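Sperm-specific class P protein 19 (Caenorhabditis elegans, PDB 1ROW) is a small, sperm-specific member of the major sperm protein (MSP) domain family, of unestablished role but probably structural or a mediator of protein association. Local coordinates at residues A[20-25]-A[57-62]; A[28-33]-A[51-56]; A[73-78]-A[98-103]. One frame throughout, in Å; residues are numbered along the deposited sequence.

In the fold
From the N terminus, strand 17-25 enters contact 1 and pairs with strand 56-64, closing a loop of 31 residues. Contact 2 is nested inside that loop: strands 31-37 and 43-52 form a beta hairpin, and residues 28-33 meet 51-56 at its open end. Contact 3 follows in series, joining strand 70-80 to strand 99-108 across the segment that holds helix 88-92. Strands 17-25, 56-64, 43-52, 31-37, 70-80 and 99-108 follow one another edge to edge in this order, wrapping round the sandwich, and each contact is one such pairing. N25 links contacts 1 and 2 through bonds to V52 and G56, F33 packs on V76 between contacts 2 and 3, and I62 touches L74 between contacts 1 and 3.

Contact 1 (A[20-25]-A[57-62]); sequences THKLVN and SKDVVI
T20 begins this antiparallel pairing of strands 17-25 and 56-64 in the immunoglobulin-like beta-sandwich of the MSP domain, its CG2 resting 4.1 Å from CG of D59. It shares the outward face with K22, V24, S57, D59 and V61, while H21, L23 and V60 turn to the other. H21 forms a hydrogen-bonded pair with V60, and its N reaches V60 O at 3.0 Å in a nearly straight bond (173°). Turned beside the backbone N (chi1 -58°), the H21 ring has V60 O at its edge, near its plane, while I62 CD1 comes within 3.4 Å of H21 CD2. Both ring nitrogens are bonded outside the pair, NE2 to S19 OG and ND1 to P7 O, which fixes the rotation of the buried ring. K22 then runs alongside D59, its CG 3.1 Å from D59 OD1, but the extended chain carries NZ to 5.7 Å from that oxygen, too far for a salt bridge. L23 exchanges two backbone bonds with K58 and sends its side chain onto F33 and A5, while V60 packs beside it on I35; L23 CG and V60 CG1 are 4.4 Å apart. V24 and S57 form a non-hydrogen-bonded pair whose side chains barely meet, V24 CG2 lying 4.5 Å from S57 CB. Beside that pair S57 CA approaches L23 O at 3.1 Å in a CA-H...O contact.

Contact 2 (A[28-33]-A[51-56]); sequences AEKIVF and FVDPSG
I31 and V52 press together as a hydrogen-bonded antiparallel pair, I31 CG1 only 3.3 Å from V52 CB, tighter than ordinary van der Waals contact. With I31 CG1 wedged between its backbone N and carbonyl carbon (chi1 59°), the branch runs beside V52, and the two backbones exchange N-H...O bonds. The F33 side chain runs nearly perpendicular to that of V52, its CD2 3.6 Å from V52 CG2. On the other face V32 CG2 lies 4.0 Å from F51 CE1, and I31 O sits at the edge of the F51 ring. K30 spans F51 and D53: its CD is 4.0 Å from F51 CD1, while CE passes 3.4 Å from D53 OD1. Its NZ stays 4.3 Å from that oxygen, beyond a salt bridge. With an alanine here, F51 CD1 would probably lose its contact with the methylene CD, and D53 the positive charge nearby. P54 CG packs on the backbone at E29 C, 3.4 Å away, and a type II turn from D53 to G56, closed by G56 N to D53 O, leads the chain toward strand 56-64. A second shell holds the hairpin end: N25 ND2 bonds to both V52 O and E29 O, and A88 of helix 88-92 covers V32 and F51. The contact is thus largely apolar, with V52 O gripped by I31 N and N25 ND2 and the K30-D53 attraction probably weak.

Contact 3 (A[73-78]-A[98-103]); sequences KLVVHF and AGTVTI
F78 O is gripped by two backbone donors, A98 N at 2.7 Å and G99 N at 3.2 Å. Two consecutive residues facing one make a classic beta bulge, where strand 99-108 begins beside the C-terminal part of strand 70-80 in the immunoglobulin-like sandwich of the MSP domain; the two strands pair antiparallel. F78 N returns a bond to G99 O, 2.9 Å long and nearly straight (171°). A chi1 of 59° sets CG over the F78 backbone and folds the ring across the partner strand, over G99. There G99 CA lies 4.0 Å from the ring centroid in a CH-pi contact, and G99 O hovers over the same ring's face near its rim. Glycine suits this position, since a CB at residue 99 would collide with CZ of the ring. V101 flanks the ring, its CG1 3.8 Å from F78 CE2, and it forms a hydrogen-bonded pair with V76 whose CB lies 3.5 Å from V101 CG2. L74 and I103 repeat that pattern farther along, with the CB atoms 4.1 Å apart. On this side L74 and V76 also pack on I35, S37 and F33, so this face continues onto strand 31-37, which lies next to 70-80 on its other side. The opposite face holds V75, H77, T100 and T102. H77 and T100 run alongside each other there with a common direction, and T100 CG2 comes within 3.3 Å of H77 ND1.

Contact 1 (A[20-25]-A[57-62])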
loop_
_atom_site.group_PDB
_atom_site.type_symbol
_atom_site.label_atom_id
_atom_site.label_comp_id
_atom_site.label_asym_id
_atom_site.label_seq_id
_atom_site.Cartn_x
_atom_site.Cartn_y
_atom_site.Cartn_z
ATOM N N THR A 20 2.641 4.648 -9.136
ATOM C CA THR A 20 2.042 3.318 -9.084
ATOM C C THR A 20 3.027 2.260 -8.615
ATOM O O THR A 20 4.120 2.109 -9.166
ATOM C CB THR A 20 1.516 2.893 -10.459
ATOM O OG1 THR A 20 0.613 3.888 -10.949
ATOM C CG2 THR A 20 0.798 1.551 -10.366
ATOM N N HIS A 21 2.623 1.511 -7.599
ATOM C CA HIS A 21 3.467 0.468 -7.047
ATOM C C HIS A 21 2.741 -0.866 -7.112
ATOM O O HIS A 21 1.571 -0.968 -6.737
ATOM C CB HIS A 21 3.835 0.842 -5.611
ATOM C CG HIS A 21 4.536 2.161 -5.511
ATOM N ND1 HIS A 21 5.902 2.271 -5.364
ATOM C CD2 HIS A 21 4.071 3.426 -5.645
ATOM C CE1 HIS A 21 6.248 3.545 -5.415
ATOM N NE2 HIS A 21 5.155 4.266 -5.587
ATOM N N LYS A 22 3.433 -1.885 -7.611
ATOM C CA LYS A 22 2.843 -3.212 -7.738
ATOM C C LYS A 22 3.193 -4.104 -6.556
ATOM O O LYS A 22 4.357 -4.474 -6.379
ATOM C CB LYS A 22 3.322 -3.899 -9.025
ATOM C CG LYS A 22 3.068 -3.127 -10.307
ATOM C CD LYS A 22 3.690 -3.846 -11.510
ATOM C CE LYS A 22 3.590 -3.010 -12.786
ATOM N NZ LYS A 22 4.248 -3.677 -13.958
ATOM N N LEU A 23 2.194 -4.442 -5.742
ATOM C CA LEU A 23 2.426 -5.330 -4.609
ATOM C C LEU A 23 2.528 -6.738 -5.189
ATOM O O LEU A 23 1.647 -7.180 -5.933
ATOM C CB LEU A 23 1.269 -5.257 -3.608
ATOM C CG LEU A 23 1.083 -3.923 -2.873
ATOM C CD1 LEU A 23 -0.009 -4.069 -1.823
ATOM C CD2 LEU A 23 2.392 -3.512 -2.216
ATOM N N VAL A 24 3.611 -7.434 -4.869
ATOM C CA VAL A 24 3.808 -8.777 -5.386
ATOM C C VAL A 24 3.853 -9.815 -4.284
ATOM O O VAL A 24 4.625 -9.688 -3.330
ATOM C CB VAL A 24 5.112 -8.874 -6.198
ATOM C CG1 VAL A 24 5.303 -10.300 -6.712
ATOM C CG2 VAL A 24 5.069 -7.890 -7.355
ATOM N N ASN A 25 3.017 -10.837 -4.422
ATOM C CA ASN A 25 2.963 -11.916 -3.450
ATOM C C ASN A 25 3.570 -13.173 -4.059
ATOM O O ASN A 25 2.956 -13.829 -4.906
ATOM C CB ASN A 25 1.513 -12.189 -3.027
ATOM C CG ASN A 25 1.392 -13.376 -2.085
ATOM O OD1 ASN A 25 2.394 -13.917 -1.611
ATOM N ND2 ASN A 25 0.152 -13.780 -1.792
ATOM N N SER A 57 -0.393 -10.170 -8.249
ATOM C CA SER A 57 -0.023 -8.798 -7.927
ATOM C C SER A 57 -1.220 -7.870 -7.807
ATOM O O SER A 57 -2.297 -8.144 -8.336
ATOM C CB SER A 57 0.939 -8.260 -8.993
ATOM O OG SER A 57 0.375 -8.403 -10.284
ATOM N N LYS A 58 -1.018 -6.762 -7.106
ATOM C CA LYS A 58 -2.067 -5.771 -6.918
ATOM C C LYS A 58 -1.464 -4.384 -7.046
ATOM O O LYS A 58 -0.500 -4.054 -6.358
ATOM C CB LYS A 58 -2.698 -5.918 -5.533
ATOM C CG LYS A 58 -3.744 -4.864 -5.196
ATOM C CD LYS A 58 -5.023 -5.044 -6.001
ATOM C CE LYS A 58 -6.114 -4.106 -5.496
ATOM N NZ LYS A 58 -7.414 -4.290 -6.212
ATOM N N ASP A 59 -2.028 -3.575 -7.933
ATOM C CA ASP A 59 -1.544 -2.218 -8.128
ATOM C C ASP A 59 -2.097 -1.279 -7.080
ATOM O O ASP A 59 -3.283 -1.312 -6.771
ATOM C CB ASP A 59 -1.934 -1.693 -9.510
ATOM C CG ASP A 59 -0.961 -2.116 -10.582
ATOM O OD1 ASP A 59 0.026 -2.801 -10.244
ATOM O OD2 ASP A 59 -1.184 -1.762 -11.756
ATOM N N VAL A 60 -1.219 -0.443 -6.538
ATOM C CA VAL A 60 -1.595 0.538 -5.537
ATOM C C VAL A 60 -1.138 1.898 -6.065
ATOM O O VAL A 60 0.053 2.126 -6.287
ATOM C CB VAL A 60 -0.922 0.226 -4.175
ATOM C CG1 VAL A 60 0.587 0.150 -4.342
ATOM C CG2 VAL A 60 -1.282 1.282 -3.162
ATOM N N VAL A 61 -2.092 2.791 -6.298
ATOM C CA VAL A 61 -1.775 4.109 -6.820
ATOM C C VAL A 61 -1.702 5.162 -5.729
ATOM O O VAL A 61 -2.629 5.306 -4.918
ATOM C CB VAL A 61 -2.819 4.573 -7.862
ATOM C CG1 VAL A 61 -2.475 5.971 -8.364
ATOM C CG2 VAL A 61 -2.862 3.596 -9.024
ATOM N N ILE A 62 -0.588 5.885 -5.724
ATOM C CA ILE A 62 -0.340 6.958 -4.777
ATOM C C ILE A 62 -0.552 8.262 -5.532
ATOM O O ILE A 62 0.175 8.555 -6.492
ATOM C CB ILE A 62 1.125 6.945 -4.267
ATOM C CG1 ILE A 62 1.431 5.641 -3.537
ATOM C CG2 ILE A 62 1.365 8.117 -3.326
ATOM C CD1 ILE A 62 2.910 5.488 -3.195
#

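Contact 2 (A[28-33]-A[51-56])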
loop_
_atom_site.group_PDB
_atom_site.type_symbol
_atom_site.label_atom_id
_atom_site.label_comp_id
_atom_site.label_asym_id
_atom_site.label_seq_id
_atom_site.Cartn_x
_atom_site.Cartn_y
_atom_site.Cartn_z
ATOM N N ALA A 28 2.723 -18.814 -1.091
ATOM C CA ALA A 28 1.781 -19.839 -1.535
ATOM C C ALA A 28 0.368 -19.698 -0.986
ATOM O O ALA A 28 -0.431 -20.631 -1.083
ATOM C CB ALA A 28 2.327 -21.215 -1.195
ATOM N N GLU A 29 0.063 -18.543 -0.403
ATOM C CA GLU A 29 -1.276 -18.292 0.129
ATOM C C GLU A 29 -1.690 -16.860 -0.193
ATOM O O GLU A 29 -0.848 -15.988 -0.378
ATOM C CB GLU A 29 -1.325 -18.531 1.651
ATOM C CG GLU A 29 -0.518 -17.545 2.498
ATOM C CD GLU A 29 -0.669 -17.797 3.998
ATOM O OE1 GLU A 29 -1.814 -17.977 4.461
ATOM O OE2 GLU A 29 0.354 -17.808 4.714
ATOM N N LYS A 30 -2.994 -16.628 -0.285
ATOM C CA LYS A 30 -3.504 -15.296 -0.575
ATOM C C LYS A 30 -3.202 -14.404 0.618
ATOM O O LYS A 30 -3.210 -14.858 1.760
ATOM C CB LYS A 30 -5.016 -15.351 -0.804
ATOM C CG LYS A 30 -5.661 -14.018 -1.168
ATOM C CD LYS A 30 -7.185 -14.156 -1.313
ATOM C CE LYS A 30 -7.555 -15.187 -2.378
ATOM N NZ LYS A 30 -9.021 -15.469 -2.415
ATOM N N ILE A 31 -2.917 -13.136 0.359
ATOM C CA ILE A 31 -2.653 -12.210 1.450
ATOM C C ILE A 31 -3.673 -11.081 1.429
ATOM O O ILE A 31 -4.191 -10.711 0.375
ATOM C CB ILE A 31 -1.234 -11.600 1.360
ATOM C CG1 ILE A 31 -1.070 -10.860 0.035
ATOM C CG2 ILE A 31 -0.184 -12.695 1.521
ATOM C CD1 ILE A 31 0.331 -10.328 -0.214
ATOM N N VAL A 32 -3.977 -10.564 2.614
ATOM C CA VAL A 32 -4.898 -9.450 2.767
ATOM C C VAL A 32 -4.001 -8.311 3.250
ATOM O O VAL A 32 -3.052 -8.552 3.997
ATOM C CB VAL A 32 -5.987 -9.756 3.836
ATOM C CG1 VAL A 32 -5.350 -9.917 5.204
ATOM C CG2 VAL A 32 -7.024 -8.651 3.861
ATOM N N PHE A 33 -4.281 -7.083 2.819
ATOM C CA PHE A 33 -3.466 -5.949 3.240
ATOM C C PHE A 33 -4.305 -4.702 3.519
ATOM O O PHE A 33 -5.426 -4.574 3.022
ATOM C CB PHE A 33 -2.416 -5.628 2.165
ATOM C CG PHE A 33 -2.993 -5.067 0.893
ATOM C CD1 PHE A 33 -3.361 -3.724 0.807
ATOM C CD2 PHE A 33 -3.176 -5.877 -0.219
ATOM C CE1 PHE A 33 -3.899 -3.199 -0.368
ATOM C CE2 PHE A 33 -3.716 -5.361 -1.404
ATOM C CZ PHE A 33 -4.078 -4.020 -1.477
ATOM N N PHE A 51 -6.527 -7.565 -1.642
ATOM C CA PHE A 51 -5.965 -8.909 -1.602
ATOM C C PHE A 51 -4.848 -9.010 -2.635
ATOM O O PHE A 51 -4.795 -8.227 -3.581
ATOM C CB PHE A 51 -7.021 -9.951 -1.992
ATOM C CG PHE A 51 -8.188 -10.039 -1.051
ATOM C CD1 PHE A 51 -8.026 -10.531 0.240
ATOM C CD2 PHE A 51 -9.463 -9.682 -1.478
ATOM C CE1 PHE A 51 -9.118 -10.672 1.093
ATOM C CE2 PHE A 51 -10.567 -9.819 -0.632
ATOM C CZ PHE A 51 -10.393 -10.316 0.654
ATOM N N VAL A 52 -3.951 -9.969 -2.443
ATOM C CA VAL A 52 -2.895 -10.229 -3.415
ATOM C C VAL A 52 -2.830 -11.753 -3.470
ATOM O O VAL A 52 -2.484 -12.402 -2.486
ATOM C CB VAL A 52 -1.520 -9.668 -3.000
ATOM C CG1 VAL A 52 -0.575 -9.733 -4.192
ATOM C CG2 VAL A 52 -1.641 -8.232 -2.504
ATOM N N ASP A 53 -3.194 -12.318 -4.616
ATOM C CA ASP A 53 -3.201 -13.762 -4.793
ATOM C C ASP A 53 -1.804 -14.371 -4.823
ATOM O O ASP A 53 -0.819 -13.678 -5.064
ATOM C CB ASP A 53 -3.924 -14.123 -6.095
ATOM C CG ASP A 53 -5.359 -13.652 -6.115
ATOM O OD1 ASP A 53 -6.071 -13.883 -5.117
ATOM O OD2 ASP A 53 -5.775 -13.061 -7.131
ATOM N N PRO A 54 -1.702 -15.681 -4.558
ATOM C CA PRO A 54 -0.397 -16.346 -4.580
ATOM C C PRO A 54 0.195 -16.126 -5.974
ATOM O O PRO A 54 -0.494 -16.324 -6.975
ATOM C CB PRO A 54 -0.752 -17.812 -4.335
ATOM C CG PRO A 54 -1.988 -17.723 -3.505
ATOM C CD PRO A 54 -2.767 -16.620 -4.165
ATOM N N SER A 55 1.457 -15.713 -6.031
ATOM C CA SER A 55 2.140 -15.427 -7.298
ATOM C C SER A 55 1.365 -14.393 -8.118
ATOM O O SER A 55 1.494 -14.315 -9.340
ATOM C CB SER A 55 2.343 -16.706 -8.122
ATOM O OG SER A 55 1.126 -17.187 -8.657
ATOM N N GLY A 56 0.562 -13.593 -7.428
ATOM C CA GLY A 56 -0.218 -12.577 -8.099
ATOM C C GLY A 56 0.236 -11.193 -7.686
ATOM O O GLY A 56 1.133 -11.049 -6.854
#

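Contact 3 (A[73-78]-A[98-103])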
loop_
_atom_site.group_PDB
_atom_site.type_symbol
_atom_site.label_atom_id
_atom_site.label_comp_id
_atom_site.label_asym_id
_atom_site.label_seq_id
_atom_site.Cartn_x
_atom_site.Cartn_y
_atom_site.Cartn_z
ATOM N N LYS A 73 5.835 8.290 4.816
ATOM C CA LYS A 73 5.879 6.837 4.715
ATOM C C LYS A 73 4.526 6.215 4.454
ATOM O O LYS A 73 3.501 6.686 4.953
ATOM C CB LYS A 73 6.445 6.218 6.005
ATOM C CG LYS A 73 7.862 6.654 6.355
ATOM C CD LYS A 73 8.365 5.944 7.601
ATOM C CE LYS A 73 9.818 6.299 7.881
ATOM N NZ LYS A 73 10.351 5.527 9.035
ATOM N N LEU A 74 4.538 5.150 3.666
ATOM C CA LEU A 74 3.333 4.410 3.354
ATOM C C LEU A 74 3.555 3.058 4.009
ATOM O O LEU A 74 4.480 2.330 3.654
ATOM C CB LEU A 74 3.173 4.250 1.842
ATOM C CG LEU A 74 1.809 3.765 1.351
ATOM C CD1 LEU A 74 0.738 4.800 1.701
ATOM C CD2 LEU A 74 1.865 3.540 -0.152
ATOM N N VAL A 75 2.726 2.734 4.991
ATOM C CA VAL A 75 2.865 1.469 5.690
ATOM C C VAL A 75 1.805 0.482 5.239
ATOM O O VAL A 75 0.600 0.766 5.276
ATOM C CB VAL A 75 2.765 1.661 7.216
ATOM C CG1 VAL A 75 2.966 0.329 7.925
ATOM C CG2 VAL A 75 3.810 2.668 7.673
ATOM N N VAL A 76 2.268 -0.681 4.807
ATOM C CA VAL A 76 1.382 -1.725 4.344
ATOM C C VAL A 76 1.325 -2.856 5.368
ATOM O O VAL A 76 2.299 -3.582 5.573
ATOM C CB VAL A 76 1.850 -2.274 2.982
ATOM C CG1 VAL A 76 0.846 -3.287 2.462
ATOM C CG2 VAL A 76 2.006 -1.127 1.983
ATOM N N HIS A 77 0.183 -2.971 6.033
ATOM C CA HIS A 77 -0.047 -4.010 7.032
ATOM C C HIS A 77 -0.668 -5.193 6.293
ATOM O O HIS A 77 -1.644 -5.026 5.558
ATOM C CB HIS A 77 -1.010 -3.488 8.105
ATOM C CG HIS A 77 -0.480 -2.313 8.867
ATOM N ND1 HIS A 77 0.257 -2.449 10.024
ATOM C CD2 HIS A 77 -0.515 -0.986 8.601
ATOM C CE1 HIS A 77 0.656 -1.259 10.434
ATOM N NE2 HIS A 77 0.202 -0.354 9.587
ATOM N N PHE A 78 -0.109 -6.384 6.477
ATOM C CA PHE A 78 -0.636 -7.550 5.782
ATOM C C PHE A 78 -0.751 -8.784 6.662
ATOM O O PHE A 78 -0.191 -8.847 7.759
ATOM C CB PHE A 78 0.246 -7.867 4.571
ATOM C CG PHE A 78 1.670 -8.139 4.929
ATOM C CD1 PHE A 78 2.061 -9.397 5.375
ATOM C CD2 PHE A 78 2.619 -7.124 4.862
ATOM C CE1 PHE A 78 3.382 -9.644 5.750
ATOM C CE2 PHE A 78 3.943 -7.357 5.235
ATOM C CZ PHE A 78 4.325 -8.617 5.681
ATOM N N ALA A 98 0.118 -9.708 10.288
ATOM C CA ALA A 98 1.243 -10.594 10.588
ATOM C C ALA A 98 2.566 -9.874 10.354
ATOM O O ALA A 98 3.580 -10.216 10.960
ATOM C CB ALA A 98 1.178 -11.852 9.725
ATOM N N GLY A 99 2.550 -8.882 9.468
ATOM C CA GLY A 99 3.759 -8.133 9.173
ATOM C C GLY A 99 3.482 -6.839 8.432
ATOM O O GLY A 99 2.345 -6.558 8.048
ATOM N N THR A 100 4.520 -6.033 8.239
ATOM C CA THR A 100 4.363 -4.770 7.530
ATOM C C THR A 100 5.579 -4.449 6.670
ATOM O O THR A 100 6.708 -4.803 7.013
ATOM C CB THR A 100 4.167 -3.576 8.501
ATOM O OG1 THR A 100 5.430 -3.217 9.077
ATOM C CG2 THR A 100 3.194 -3.936 9.628
ATOM N N VAL A 101 5.330 -3.790 5.542
ATOM C CA VAL A 101 6.393 -3.348 4.650
ATOM C C VAL A 101 6.168 -1.853 4.476
ATOM O O VAL A 101 5.037 -1.404 4.285
ATOM C CB VAL A 101 6.350 -4.041 3.268
ATOM C CG1 VAL A 101 6.748 -5.496 3.409
ATOM C CG2 VAL A 101 4.972 -3.919 2.663
ATOM N N THR A 102 7.243 -1.081 4.565
ATOM C CA THR A 102 7.139 0.362 4.440
ATOM C C THR A 102 7.756 0.878 3.151
ATOM O O THR A 102 8.879 0.515 2.793
ATOM C CB THR A 102 7.804 1.054 5.639
ATOM O OG1 THR A 102 7.128 0.659 6.840
ATOM C CG2 THR A 102 7.734 2.566 5.499
ATOM N N ILE A 103 6.987 1.706 2.453
ATOM C CA ILE A 103 7.410 2.316 1.200
ATOM C C ILE A 103 7.609 3.794 1.513
ATOM O O ILE A 103 6.653 4.494 1.872
ATOM C CB ILE A 103 6.317 2.190 0.105
ATOM C CG1 ILE A 103 6.091 0.722 -0.250
ATOM C CG2 ILE A 103 6.713 2.982 -1.136
ATOM C CD1 ILE A 103 5.036 0.518 -1.316
#